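Local coordinates for protein Orf34 (Pseudomonas syringae pv. syringae, PDB 5KLP) that acetylates serine, threonine and lysine residues of host proteins from acetyl-CoA, with inositol hexakisphosphate as cofactor, and so weakens plant immunity and the microtubule network, at residues P103-A108 with D128-Q133; A136-I141 with D209-L214; K42-A47 with V59-L64; S186-M191 with A323-F328; T268-L273 with E294-R299. The protein carries 10 engineered substitutions. One frame throughout, in Å; residues are numbered along the deposited sequence.

Contact 1 (P103-A108 with D128-Q133)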
# COMPACT_ATOMS: atom_id res chain seq x y z
N PRO A 103 -7.25 7.31 -18.28
CA PRO A 103 -7.29 8.56 -17.51
C PRO A 103 -5.91 9.12 -17.21
O PRO A 103 -4.95 8.36 -17.13
CB PRO A 103 -7.97 8.15 -16.19
CG PRO A 103 -8.46 6.75 -16.39
CD PRO A 103 -7.60 6.15 -17.45
N SER A 104 -5.84 10.43 -17.00
CA SER A 104 -4.59 11.10 -16.70
C SER A 104 -4.08 10.74 -15.31
O SER A 104 -2.89 10.82 -15.05
CB SER A 104 -4.75 12.61 -16.83
OG SER A 104 -5.41 13.17 -15.70
N ALA A 105 -4.99 10.39 -14.40
CA ALA A 105 -4.62 9.95 -13.06
C ALA A 105 -5.20 8.57 -12.77
O ALA A 105 -6.42 8.38 -12.85
CB ALA A 105 -5.09 10.96 -12.01
N PHE A 106 -4.36 7.60 -12.42
CA PHE A 106 -4.90 6.31 -11.99
C PHE A 106 -3.98 5.61 -11.01
O PHE A 106 -2.83 6.03 -10.80
CB PHE A 106 -5.19 5.41 -13.21
CG PHE A 106 -3.97 4.92 -13.95
CD1 PHE A 106 -3.36 3.72 -13.61
CD2 PHE A 106 -3.45 5.65 -15.02
CE1 PHE A 106 -2.24 3.26 -14.30
CE2 PHE A 106 -2.34 5.19 -15.71
CZ PHE A 106 -1.74 3.99 -15.35
N ARG A 107 -4.50 4.56 -10.39
CA ARG A 107 -3.73 3.80 -9.41
C ARG A 107 -3.69 2.35 -9.86
O ARG A 107 -4.62 1.87 -10.53
CB ARG A 107 -4.36 3.89 -8.01
CG ARG A 107 -5.08 5.20 -7.62
CD ARG A 107 -4.22 6.39 -7.82
NE ARG A 107 -4.65 7.64 -7.18
CZ ARG A 107 -5.72 8.37 -7.50
NH1 ARG A 107 -6.58 7.97 -8.42
NH2 ARG A 107 -5.93 9.50 -6.86
N ALA A 108 -2.62 1.65 -9.50
CA ALA A 108 -2.45 0.27 -9.92
C ALA A 108 -1.90 -0.58 -8.77
O ALA A 108 -1.01 -0.13 -8.05
CB ALA A 108 -1.52 0.19 -11.12
N ASP A 128 0.83 4.91 -7.98
CA ASP A 128 0.00 6.08 -8.23
C ASP A 128 0.59 6.83 -9.44
O ASP A 128 1.75 7.23 -9.41
CB ASP A 128 -0.04 6.97 -6.99
CG ASP A 128 -0.96 8.17 -7.15
OD1 ASP A 128 -0.54 9.18 -7.74
OD2 ASP A 128 -2.12 8.10 -6.68
N VAL A 129 -0.21 7.01 -10.49
CA VAL A 129 0.32 7.44 -11.78
C VAL A 129 -0.31 8.74 -12.26
O VAL A 129 -1.49 8.98 -12.02
CB VAL A 129 0.10 6.33 -12.86
CG1 VAL A 129 0.57 6.79 -14.25
CG2 VAL A 129 0.78 5.03 -12.45
N ARG A 130 0.49 9.59 -12.91
CA ARG A 130 -0.03 10.70 -13.70
C ARG A 130 0.49 10.66 -15.12
O ARG A 130 1.70 10.50 -15.34
CB ARG A 130 0.32 12.06 -13.09
CG ARG A 130 -0.23 12.30 -11.71
CD ARG A 130 -1.75 12.43 -11.68
NE ARG A 130 -2.16 12.75 -10.31
CZ ARG A 130 -2.23 11.86 -9.33
NH1 ARG A 130 -1.97 10.58 -9.56
NH2 ARG A 130 -2.58 12.26 -8.11
N LEU A 131 -0.42 10.77 -16.08
CA LEU A 131 -0.04 10.98 -17.48
C LEU A 131 0.11 12.47 -17.70
O LEU A 131 -0.56 13.26 -17.04
CB LEU A 131 -1.08 10.39 -18.43
CG LEU A 131 -1.33 8.90 -18.24
CD1 LEU A 131 -2.44 8.41 -19.18
CD2 LEU A 131 -0.06 8.07 -18.40
N HIS A 132 1.01 12.86 -18.60
CA HIS A 132 1.31 14.27 -18.81
C HIS A 132 1.31 14.64 -20.29
O HIS A 132 1.64 13.83 -21.15
CB HIS A 132 2.67 14.62 -18.19
CG HIS A 132 2.72 14.43 -16.70
ND1 HIS A 132 1.98 15.20 -15.83
CD2 HIS A 132 3.38 13.53 -15.94
CE1 HIS A 132 2.20 14.79 -14.59
NE2 HIS A 132 3.05 13.78 -14.63
N GLN A 133 0.93 15.88 -20.58
CA GLN A 133 0.92 16.41 -21.94
C GLN A 133 2.33 16.45 -22.53
O GLN A 133 3.18 17.20 -22.03
CB GLN A 133 0.30 17.81 -21.96
O HOH W 1 -3.10 10.35 -5.80
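Ser-104 to Arg-107 run antiparallel to Asp-128 to Leu-131, with the axes of the two short strands 4.8 Å apart, and the pair belongs to the mixed sheet of a YopJ-type acetyltransferase, a family placed in the same clan as the CA cysteine peptidases. Phe-106 and Val-129 form a hydrogen-bonded pair: Val-129 N reaches Phe-106 O at 2.8 Å and Phe-106 N returns to Val-129 O at 3.2 Å. Such a sheet has two unlike faces, and this one illustrates the point. On one, Phe-106 and Val-129 lie side by side; the CB of Val-129 sits over the Phe-106 ring as a CH-pi contact, 3.9 Å from its centroid, and helix 91-98 packs against both. The other face carries a salt-bridge network, which helices 189-202 and 204-215 touch. Arg-107, bent at its second torsion, brings NE to 2.6 Å from Asp-128 OD2, a salt bridge whose hydrogen bond is weak (119° at the hydrogen), with guanidinium and carboxylate planes turned 75° apart. Asp-128 OD1 is taken by Arg-130 NH1, again weakly, and Arg-130 NH2 pairs further with Asp-208. A water ties the three residues together, donating to Asp-128 OD2 and accepting from NH2 of both arginines. Arg-130 NH1 also donates to Val-129 O at 3.0 Å, from above the carbonyl plane and on the face opposite the Phe-106 N bond.

Contact 2 (A136-I141 with D209-L214)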
# COMPACT_ATOMS: atom_id res chain seq x y z
N ALA A 136 5.34 11.28 -21.22
CA ALA A 136 6.28 11.23 -20.10
C ALA A 136 5.58 11.19 -18.74
O ALA A 136 5.52 12.20 -18.04
CB ALA A 136 7.20 12.42 -20.16
N PRO A 137 5.04 10.02 -18.35
CA PRO A 137 4.31 9.91 -17.08
C PRO A 137 5.20 10.03 -15.86
O PRO A 137 6.42 9.87 -15.97
CB PRO A 137 3.69 8.51 -17.15
CG PRO A 137 3.83 8.08 -18.57
CD PRO A 137 5.09 8.73 -19.05
N THR A 138 4.61 10.31 -14.71
CA THR A 138 5.31 10.26 -13.44
C THR A 138 4.66 9.17 -12.62
O THR A 138 3.45 8.93 -12.76
CB THR A 138 5.29 11.59 -12.68
OG1 THR A 138 3.94 12.01 -12.50
CG2 THR A 138 6.06 12.68 -13.47
N ILE A 139 5.45 8.47 -11.82
CA ILE A 139 5.00 7.26 -11.14
C ILE A 139 5.54 7.21 -9.72
O ILE A 139 6.74 7.32 -9.51
CB ILE A 139 5.41 5.97 -11.90
CG1 ILE A 139 4.83 5.97 -13.32
CG2 ILE A 139 4.95 4.72 -11.15
CD1 ILE A 139 5.39 4.87 -14.22
N ILE A 140 4.64 7.07 -8.77
CA ILE A 140 4.99 6.89 -7.37
C ILE A 140 4.63 5.48 -6.96
O ILE A 140 3.47 5.13 -6.94
CB ILE A 140 4.24 7.87 -6.48
CG1 ILE A 140 4.57 9.31 -6.86
CG2 ILE A 140 4.53 7.60 -5.00
CD1 ILE A 140 3.63 10.29 -6.22
N ILE A 141 5.62 4.67 -6.64
CA ILE A 141 5.34 3.32 -6.16
C ILE A 141 5.46 3.30 -4.65
O ILE A 141 6.52 3.61 -4.10
CB ILE A 141 6.31 2.30 -6.77
CG1 ILE A 141 6.14 2.25 -8.29
CG2 ILE A 141 6.09 0.91 -6.15
CD1 ILE A 141 7.27 1.54 -8.99
N ASP A 209 1.34 17.09 -6.01
CA ASP A 209 2.52 17.90 -5.80
C ASP A 209 3.79 17.06 -5.97
O ASP A 209 4.77 17.53 -6.54
CB ASP A 209 2.49 18.55 -4.43
CG ASP A 209 3.45 19.72 -4.33
OD1 ASP A 209 3.35 20.62 -5.20
OD2 ASP A 209 4.29 19.72 -3.41
N ILE A 210 3.76 15.82 -5.49
CA ILE A 210 4.91 14.95 -5.66
C ILE A 210 5.12 14.65 -7.14
O ILE A 210 6.25 14.67 -7.64
CB ILE A 210 4.77 13.66 -4.87
CG1 ILE A 210 4.65 13.97 -3.38
CG2 ILE A 210 5.95 12.73 -5.12
CD1 ILE A 210 4.44 12.72 -2.56
N HIS A 211 4.02 14.41 -7.86
CA HIS A 211 4.10 14.18 -9.30
C HIS A 211 4.68 15.40 -10.03
O HIS A 211 5.52 15.26 -10.93
CB HIS A 211 2.72 13.82 -9.85
CG HIS A 211 2.34 12.39 -9.62
ND1 HIS A 211 2.88 11.35 -10.35
CD2 HIS A 211 1.46 11.82 -8.76
CE1 HIS A 211 2.37 10.20 -9.94
NE2 HIS A 211 1.50 10.46 -8.97
N HIS A 212 4.25 16.61 -9.66
CA HIS A 212 4.80 17.82 -10.25
C HIS A 212 6.31 17.88 -10.09
O HIS A 212 7.03 18.25 -11.02
CB HIS A 212 4.15 19.08 -9.66
CG HIS A 212 2.72 19.26 -10.05
ND1 HIS A 212 1.80 19.90 -9.25
CD2 HIS A 212 2.05 18.88 -11.17
CE1 HIS A 212 0.62 19.91 -9.85
NE2 HIS A 212 0.74 19.29 -11.02
N GLY A 213 6.81 17.53 -8.91
CA GLY A 213 8.24 17.50 -8.69
C GLY A 213 8.90 16.49 -9.61
O GLY A 213 9.92 16.77 -10.23
N LEU A 214 8.28 15.31 -9.72
CA LEU A 214 8.81 14.22 -10.54
C LEU A 214 8.87 14.59 -12.02
O LEU A 214 9.72 14.08 -12.74
CB LEU A 214 7.98 12.95 -10.32
CG LEU A 214 8.18 12.26 -8.96
CD1 LEU A 214 7.22 11.10 -8.79
CD2 LEU A 214 9.62 11.76 -8.81
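His-211 and Thr-138 meet where helix 204-215 packs on strand 138-143, a helix laid across one face of the central sheet, and the imidazole shows how one ring can serve several partners. Its CB lies 3.4 Å from Thr-138 OG1. Beyond it, chi1 of -80° keeps CG beside the backbone N and swings the ring to the strand, where ND1 and Thr-138 OG1 form a hydrogen bond in which either may donate, its 2.5 Å length doubtfully short. Thr-138 OG1 also bonds His-132 NE2. CE1 comes to 3.3 Å from Thr-138 O. At the far corner NE2 bonds Asp-128 OD1 on the neighbouring strand, so both nitrogens are engaged and the ring's rotation is fixed. Ile-140 CD1 covers one face, 3.8 Å from the ring centroid, a CH-pi contact. Apolar packing flanks this polar thread: the methyl CG2 of Thr-138 rests against Leu-214 CB, Ile-140 CG1 meets Leu-214 CD1 at 3.7 Å, and Ile-140 CD1 touches Ile-210 CG2 at 3.5 Å.

Contact 3 (K42-A47 with V59-L64)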
# COMPACT_ATOMS: atom_id res chain seq x y z
N LYS A 42 -17.84 -16.01 0.23
CA LYS A 42 -18.23 -16.43 1.58
C LYS A 42 -17.04 -17.07 2.29
O LYS A 42 -16.79 -16.80 3.46
CB LYS A 42 -19.41 -17.41 1.55
N ALA A 43 -16.34 -17.95 1.58
CA ALA A 43 -15.17 -18.62 2.13
C ALA A 43 -14.10 -17.59 2.49
O ALA A 43 -13.47 -17.66 3.54
CB ALA A 43 -14.62 -19.65 1.16
N TYR A 44 -13.91 -16.63 1.60
CA TYR A 44 -12.96 -15.56 1.82
C TYR A 44 -13.32 -14.79 3.08
O TYR A 44 -12.46 -14.50 3.91
CB TYR A 44 -12.91 -14.63 0.62
CG TYR A 44 -11.93 -13.47 0.77
CD1 TYR A 44 -10.63 -13.69 1.22
CD2 TYR A 44 -12.30 -12.18 0.41
CE1 TYR A 44 -9.73 -12.63 1.34
CE2 TYR A 44 -11.39 -11.12 0.52
CZ TYR A 44 -10.12 -11.35 0.98
OH TYR A 44 -9.24 -10.28 1.10
N GLY A 45 -14.59 -14.44 3.21
CA GLY A 45 -15.07 -13.77 4.40
C GLY A 45 -14.84 -14.55 5.67
O GLY A 45 -14.42 -14.00 6.68
N GLN A 46 -15.09 -15.86 5.63
CA GLN A 46 -14.94 -16.67 6.83
C GLN A 46 -13.47 -16.78 7.23
O GLN A 46 -13.15 -16.71 8.42
CB GLN A 46 -15.53 -18.07 6.61
CG GLN A 46 -15.59 -18.91 7.88
CD GLN A 46 -16.31 -18.20 9.01
OE1 GLN A 46 -17.49 -17.86 8.91
NE2 GLN A 46 -15.59 -17.98 10.11
N ALA A 47 -12.60 -16.93 6.24
CA ALA A 47 -11.16 -16.99 6.49
C ALA A 47 -10.67 -15.69 7.14
O ALA A 47 -9.89 -15.71 8.09
CB ALA A 47 -10.39 -17.24 5.20
N VAL A 59 -5.46 -19.68 4.11
CA VAL A 59 -4.31 -19.82 4.99
C VAL A 59 -3.28 -18.74 4.69
O VAL A 59 -2.91 -17.96 5.56
CB VAL A 59 -3.66 -21.21 4.88
N SER A 60 -2.80 -18.70 3.44
CA SER A 60 -1.92 -17.62 3.01
C SER A 60 -2.79 -16.52 2.43
O SER A 60 -3.43 -16.70 1.40
CB SER A 60 -0.92 -18.10 1.97
OG SER A 60 -0.56 -17.03 1.11
N PHE A 61 -2.79 -15.36 3.08
CA PHE A 61 -3.70 -14.32 2.64
C PHE A 61 -3.23 -13.57 1.42
O PHE A 61 -4.07 -13.01 0.71
CB PHE A 61 -4.02 -13.38 3.79
CG PHE A 61 -5.18 -13.84 4.59
CD1 PHE A 61 -5.02 -14.85 5.54
CD2 PHE A 61 -6.45 -13.34 4.34
CE1 PHE A 61 -6.11 -15.32 6.25
CE2 PHE A 61 -7.55 -13.81 5.06
CZ PHE A 61 -7.37 -14.80 6.02
N ALA A 62 -1.93 -13.56 1.15
CA ALA A 62 -1.46 -12.92 -0.07
C ALA A 62 -2.18 -13.51 -1.28
O ALA A 62 -2.66 -12.78 -2.13
CB ALA A 62 0.06 -13.07 -0.23
N GLU A 63 -2.30 -14.83 -1.34
CA GLU A 63 -2.98 -15.46 -2.48
C GLU A 63 -4.50 -15.23 -2.40
O GLU A 63 -5.12 -14.89 -3.41
CB GLU A 63 -2.61 -16.95 -2.57
CG GLU A 63 -3.64 -17.96 -2.07
CD GLU A 63 -3.01 -19.30 -1.69
OE1 GLU A 63 -1.76 -19.39 -1.68
OE2 GLU A 63 -3.76 -20.26 -1.41
N LEU A 64 -5.09 -15.41 -1.22
CA LEU A 64 -6.53 -15.18 -1.06
C LEU A 64 -6.94 -13.73 -1.33
O LEU A 64 -7.93 -13.49 -2.02
CB LEU A 64 -6.98 -15.58 0.34
CG LEU A 64 -7.28 -17.06 0.59
CD1 LEU A 64 -7.70 -17.26 2.04
CD2 LEU A 64 -8.36 -17.53 -0.36
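Ala-47 of helix 40-53 presents a small methyl bump to helix 61-79, and Phe-61 and Leu-64, one turn apart, make the notch that takes it: its CB is 4.0 Å from Phe-61 CZ and 4.1 Å from Leu-64 CD1. The fit is reciprocal. The end of the Phe-61 ring comes close to helix 40-53, with CZ 3.4 Å from Ala-47 O, the carbonyl meeting the ring at its edge, near its plane. One turn earlier, Tyr-44 supplies a larger bump. With CG anti to the backbone N (chi1 -180°), its ring leans over to helix 61-79, and CE1 settles 4.2 Å from Leu-64 CB and 3.9 Å from Leu-64 O; Phe-61 CE2 is a looser neighbour at 4.5 Å. Leu-64 thus meets both residues of helix 40-53, its CB serving the tyrosine and its CD1 the alanine. No hydrogen bond crosses between the two segments, but the phenol is not left to packing alone: its OH bonds Asp-65, and its ring stacks with that of His-68. Arg-329 of helix 324-340 touches both Tyr-44 and Phe-61, closing the cluster from a third helix. In general terms this is the packing of two consecutive helices through residues spaced three apart on each, a small residue sitting among larger ones; here the pair forms part of the helical region near the catalytic Cys-189, whose side chain is about 9 Å from that of Phe-61.

Contact 4 (S186-M191 with A323-F328)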
# COMPACT_ATOMS: atom_id res chain seq x y z
N SER A 186 4.95 -9.86 4.64
CA SER A 186 4.45 -9.64 3.29
C SER A 186 3.12 -10.36 3.08
O SER A 186 2.56 -10.35 1.98
CB SER A 186 5.49 -10.07 2.26
OG SER A 186 6.53 -9.11 2.21
N ASP A 187 2.57 -10.94 4.15
CA ASP A 187 1.32 -11.70 4.02
C ASP A 187 0.08 -10.83 3.77
O ASP A 187 -0.92 -11.31 3.22
CB ASP A 187 1.05 -12.53 5.28
CG ASP A 187 2.22 -13.40 5.67
OD1 ASP A 187 3.04 -13.74 4.80
OD2 ASP A 187 2.30 -13.77 6.87
N ASP A 188 0.15 -9.56 4.16
CA ASP A 188 -0.99 -8.66 4.02
C ASP A 188 -0.79 -7.57 2.98
O ASP A 188 -1.54 -6.59 2.94
CB ASP A 188 -1.33 -8.01 5.38
CG ASP A 188 -1.69 -9.03 6.45
OD1 ASP A 188 -2.65 -9.82 6.25
OD2 ASP A 188 -1.00 -9.07 7.48
N CYS A 189 0.19 -7.74 2.10
CA CYS A 189 0.60 -6.66 1.22
C CYS A 189 -0.50 -6.24 0.25
O CYS A 189 -0.56 -5.09 -0.15
CB CYS A 189 1.86 -7.07 0.45
SG CYS A 189 3.36 -6.75 1.43
N VAL A 190 -1.39 -7.16 -0.11
CA VAL A 190 -2.50 -6.78 -0.95
C VAL A 190 -3.41 -5.79 -0.22
O VAL A 190 -3.87 -4.83 -0.82
CB VAL A 190 -3.33 -7.99 -1.39
CG1 VAL A 190 -4.51 -7.54 -2.22
CG2 VAL A 190 -2.47 -8.98 -2.19
N MSE A 191 -3.66 -6.03 1.06
CA MSE A 191 -4.53 -5.15 1.84
C MSE A 191 -3.86 -3.79 2.05
O MSE A 191 -4.53 -2.75 1.96
CB MSE A 191 -4.89 -5.79 3.19
CG MSE A 191 -5.94 -6.90 3.08
SE MSE A 191 -7.58 -6.25 2.18
CE MSE A 191 -7.35 -7.19 0.46
N ALA A 323 -3.54 -5.52 14.87
CA ALA A 323 -4.23 -6.25 13.80
C ALA A 323 -5.14 -5.33 13.01
O ALA A 323 -6.09 -5.78 12.37
CB ALA A 323 -5.02 -7.41 14.37
N SER A 324 -4.83 -4.03 13.03
CA SER A 324 -5.61 -3.05 12.27
C SER A 324 -5.83 -3.41 10.79
O SER A 324 -6.92 -3.20 10.26
CB SER A 324 -4.95 -1.67 12.39
OG SER A 324 -5.69 -0.68 11.69
N ILE A 325 -4.80 -3.93 10.12
CA ILE A 325 -4.91 -4.24 8.69
C ILE A 325 -5.90 -5.38 8.46
O ILE A 325 -6.59 -5.43 7.44
CB ILE A 325 -3.54 -4.59 8.05
CG1 ILE A 325 -3.64 -4.56 6.52
CG2 ILE A 325 -3.05 -5.97 8.52
CD1 ILE A 325 -4.03 -3.20 5.94
N ASP A 326 -6.01 -6.26 9.44
CA ASP A 326 -6.97 -7.37 9.37
C ASP A 326 -8.39 -6.82 9.52
O ASP A 326 -9.34 -7.34 8.95
CB ASP A 326 -6.63 -8.41 10.44
CG ASP A 326 -5.20 -8.94 10.29
OD1 ASP A 326 -4.81 -9.38 9.17
OD2 ASP A 326 -4.43 -8.84 11.26
N GLY A 327 -8.51 -5.72 10.27
CA GLY A 327 -9.76 -5.00 10.37
C GLY A 327 -10.13 -4.34 9.04
O GLY A 327 -11.30 -4.34 8.65
N PHE A 328 -9.14 -3.78 8.36
CA PHE A 328 -9.37 -3.19 7.05
C PHE A 328 -9.91 -4.25 6.07
O PHE A 328 -10.81 -3.98 5.28
CB PHE A 328 -8.09 -2.54 6.51
CG PHE A 328 -8.24 -2.01 5.10
CD1 PHE A 328 -9.02 -0.89 4.84
CD2 PHE A 328 -7.63 -2.66 4.04
CE1 PHE A 328 -9.18 -0.42 3.54
CE2 PHE A 328 -7.79 -2.20 2.74
CZ PHE A 328 -8.57 -1.08 2.49
O HOH W 2 -1.90 -8.89 10.33
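Met-191 and Ile-325 form the tight part of this contact, where the first turn of helix 189-202, which begins with the catalytic Cys-189, meets the start of helix 324-340. Met-191 CB sits 3.8 Å from Ile-325 CG1. Its chain, modelled as selenomethionine, then bends at the second and third torsions and carries SE to 4.0 Å from Phe-328 CD2, an oblique Met-aromatic contact. Phe-328, which touches the bound inositol hexakisphosphate, also lays CE2 3.4 Å from Met-191 O. The other side is looser and polar. Asp-188 and Asp-326 cross at about a right angle, their OD1 atoms 3.7 Å apart, yet neither acid stands alone: Arg-329 and Arg-51 form salt bridges with both, which probably keeps the two carboxylates charged. The methyl CG2 of Ile-325 marks the border, 3.9 Å from Asp-188 OD2. A bridging water spans the remaining distance, donating one hydrogen to Asp-188 OD2 at 3.0 Å and the other to Asp-326 OD2 at 2.7 Å.

Contact 5 (T268-L273 with E294-R299). Engineered in segment 268-273: Tyr-271 (natural residue Lys), Tyr-272 (natural residue Gln). With IHP (inositol hexakisphosphate), chain D.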
# COMPACT_ATOMS: atom_id res chain seq x y z
N THR A 268 5.89 0.07 18.48
CA THR A 268 7.04 0.92 18.75
C THR A 268 7.30 1.88 17.57
O THR A 268 7.69 3.02 17.78
CB THR A 268 8.30 0.10 19.05
OG1 THR A 268 8.53 -0.85 18.01
CG2 THR A 268 8.12 -0.62 20.37
N GLN A 269 7.07 1.41 16.35
CA GLN A 269 7.17 2.30 15.19
C GLN A 269 6.28 3.53 15.38
O GLN A 269 6.73 4.67 15.22
CB GLN A 269 6.80 1.56 13.91
CG GLN A 269 6.87 2.38 12.63
CD GLN A 269 6.37 1.59 11.45
OE1 GLN A 269 5.19 1.23 11.38
NE2 GLN A 269 7.28 1.27 10.53
N ALA A 270 5.02 3.28 15.74
CA ALA A 270 4.05 4.34 15.99
C ALA A 270 4.58 5.32 17.02
O ALA A 270 4.46 6.53 16.85
CB ALA A 270 2.72 3.77 16.43
N TYR A 271 5.17 4.78 18.09
CA TYR A 271 5.74 5.62 19.13
C TYR A 271 6.83 6.54 18.57
O TYR A 271 6.80 7.75 18.80
CB TYR A 271 6.29 4.75 20.28
CG TYR A 271 7.12 5.52 21.28
CD1 TYR A 271 6.52 6.23 22.31
CD2 TYR A 271 8.51 5.53 21.19
CE1 TYR A 271 7.28 6.94 23.21
CE2 TYR A 271 9.27 6.24 22.10
CZ TYR A 271 8.64 6.94 23.11
OH TYR A 271 9.39 7.66 24.02
N TYR A 272 7.78 5.98 17.82
CA TYR A 272 8.88 6.79 17.29
C TYR A 272 8.43 7.77 16.20
O TYR A 272 8.97 8.87 16.08
CB TYR A 272 10.01 5.90 16.77
CG TYR A 272 10.65 5.10 17.89
CD1 TYR A 272 11.35 5.74 18.89
CD2 TYR A 272 10.54 3.71 17.94
CE1 TYR A 272 11.92 5.03 19.94
CE2 TYR A 272 11.10 2.99 18.99
CZ TYR A 272 11.79 3.65 19.98
OH TYR A 272 12.36 2.95 21.01
N LEU A 273 7.45 7.38 15.40
CA LEU A 273 6.93 8.28 14.38
C LEU A 273 6.33 9.54 15.01
O LEU A 273 6.54 10.65 14.52
CB LEU A 273 5.89 7.56 13.51
CG LEU A 273 6.50 6.51 12.58
CD1 LEU A 273 5.43 5.87 11.74
CD2 LEU A 273 7.53 7.18 11.70
N GLU A 294 -8.19 10.41 18.07
CA GLU A 294 -7.35 9.24 18.20
C GLU A 294 -6.07 9.50 17.42
O GLU A 294 -6.12 9.92 16.26
CB GLU A 294 -8.09 8.00 17.68
CG GLU A 294 -7.30 6.72 17.71
CD GLU A 294 -8.17 5.50 17.42
OE1 GLU A 294 -8.76 5.41 16.31
OE2 GLU A 294 -8.25 4.62 18.30
N ASN A 295 -4.92 9.31 18.06
CA ASN A 295 -3.65 9.44 17.35
C ASN A 295 -3.11 8.06 17.00
O ASN A 295 -3.70 7.04 17.35
CB ASN A 295 -2.63 10.25 18.16
CG ASN A 295 -2.26 9.61 19.49
OD1 ASN A 295 -2.12 8.39 19.60
ND2 ASN A 295 -2.06 10.44 20.51
N LEU A 296 -1.97 8.04 16.32
CA LEU A 296 -1.39 6.80 15.81
C LEU A 296 -1.11 5.77 16.91
O LEU A 296 -1.39 4.58 16.73
CB LEU A 296 -0.11 7.14 15.06
CG LEU A 296 0.33 6.33 13.85
CD1 LEU A 296 -0.83 6.11 12.87
CD2 LEU A 296 1.49 7.06 13.19
N VAL A 297 -0.56 6.19 18.03
CA VAL A 297 -0.29 5.23 19.10
C VAL A 297 -1.60 4.69 19.71
O VAL A 297 -1.72 3.50 19.98
CB VAL A 297 0.60 5.84 20.19
CG1 VAL A 297 0.56 4.99 21.44
CG2 VAL A 297 2.04 5.97 19.66
N GLN A 298 -2.58 5.57 19.91
CA GLN A 298 -3.85 5.14 20.48
C GLN A 298 -4.55 4.16 19.56
O GLN A 298 -5.14 3.18 20.01
CB GLN A 298 -4.75 6.34 20.76
CG GLN A 298 -4.24 7.23 21.90
CD GLN A 298 -4.97 8.54 21.96
OE1 GLN A 298 -5.38 9.09 20.94
NE2 GLN A 298 -5.17 9.05 23.17
N ARG A 299 -4.47 4.41 18.26
CA ARG A 299 -5.07 3.51 17.30
C ARG A 299 -4.41 2.15 17.36
O ARG A 299 -5.10 1.12 17.45
CB ARG A 299 -4.99 4.07 15.87
CG ARG A 299 -5.59 3.11 14.89
CD ARG A 299 -5.52 3.54 13.43
NE ARG A 299 -6.10 2.46 12.64
CZ ARG A 299 -7.40 2.34 12.38
NH1 ARG A 299 -8.27 3.26 12.79
NH2 ARG A 299 -7.83 1.29 11.68
C1 IHP D . -13.87 4.56 6.34
C2 IHP D . -12.39 3.96 6.35
C3 IHP D . -11.69 3.43 7.66
C4 IHP D . -12.56 3.64 8.99
C5 IHP D . -13.66 4.70 8.97
C6 IHP D . -14.52 4.34 7.77
O11 IHP D . -13.91 5.79 5.91
P1 IHP D . -14.75 6.48 4.61
O21 IHP D . -13.87 7.54 3.93
O31 IHP D . -16.02 7.17 5.12
O41 IHP D . -15.18 5.50 3.53
O12 IHP D . -11.50 4.71 5.61
P2 IHP D . -10.83 3.97 4.25
O22 IHP D . -11.95 3.57 3.27
O32 IHP D . -9.81 4.84 3.50
O42 IHP D . -10.17 2.64 4.69
O13 IHP D . -10.58 4.04 7.74
P3 IHP D . -8.95 3.59 7.74
O23 IHP D . -8.40 2.85 6.52
O33 IHP D . -8.46 5.04 7.70
O43 IHP D . -8.50 2.88 9.01
O14 IHP D . -11.79 3.83 10.07
P4 IHP D . -11.42 2.63 11.10
O24 IHP D . -10.31 1.73 10.55
O34 IHP D . -11.00 3.18 12.49
O44 IHP D . -12.64 1.74 11.35
O15 IHP D . -13.26 5.97 9.08
P5 IHP D . -13.60 6.95 10.44
O25 IHP D . -14.11 6.09 11.61
O35 IHP D . -12.32 7.68 10.92
O45 IHP D . -14.67 8.01 10.15
O16 IHP D . -15.70 4.96 7.84
P6 IHP D . -17.12 4.33 7.33
O26 IHP D . -17.16 2.82 7.61
O36 IHP D . -18.31 4.99 8.03
O46 IHP D . -17.30 4.55 5.83
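Val-297 packs on the backbone of helix 267-274 at Ala-270, and the contact across the two segments is wholly apolar. Its CG2 methyl lies 3.7 Å from Ala-270 C and 4.0 Å from Ala-270 CB, and brushes the CB of Tyr-271, an engineered residue. Ala-270 CB also faces Leu-296 CG at 4.3 Å, while Leu-273 CD1 adds a looser touch on Leu-296 CD2. No hydrogen bond joins the two segments; at the start of helix 296-302 a capping box forms: Gln-298 N donates to Asn-295 OD1 and Asn-295 N to Gln-298 OE1, each at 2.9 Å. Of the charged groups, Arg-299 extends straight from CG to NE, with CG anti to the backbone N (chi1 179°), and grips one phosphate of inositol hexakisphosphate with two nitrogens: NH1 to O34 at 2.7 Å, nearly linear at 168°, and NH2 to O24 at 2.8 Å. An oxygen of a second phosphate, O43, lies over one face of the guanidinium, and NH2 bonds Ser-324 OG as well. An apolar helix contact thus sits beside a strongly charged grip, consistent with the cofactor helping to fix the position of helix 296-302.

Contact 3 comes first along the chain, then contact 1; contacts 2 and 4 alternate through the successive helices 189-202 and 204-215, and both segments of contact 5 fall between those of contact 4. In space there are two groups. Contacts 1 and 2, centres 9 Å apart, share the central sheet through adjacent strands 125-130 and 138-143. Contacts 3 and 4, with centres about 12 Å apart, touch, for example Tyr-44 against Met-191; contact 5, about 17 Å from contact 4 by centres, joins it through Arg-299. These three thus connect the helix that begins at Cys-189 with the cofactor pocket, while contacts 1 and 2 hold the sheet, across the chain's centre from contact 4.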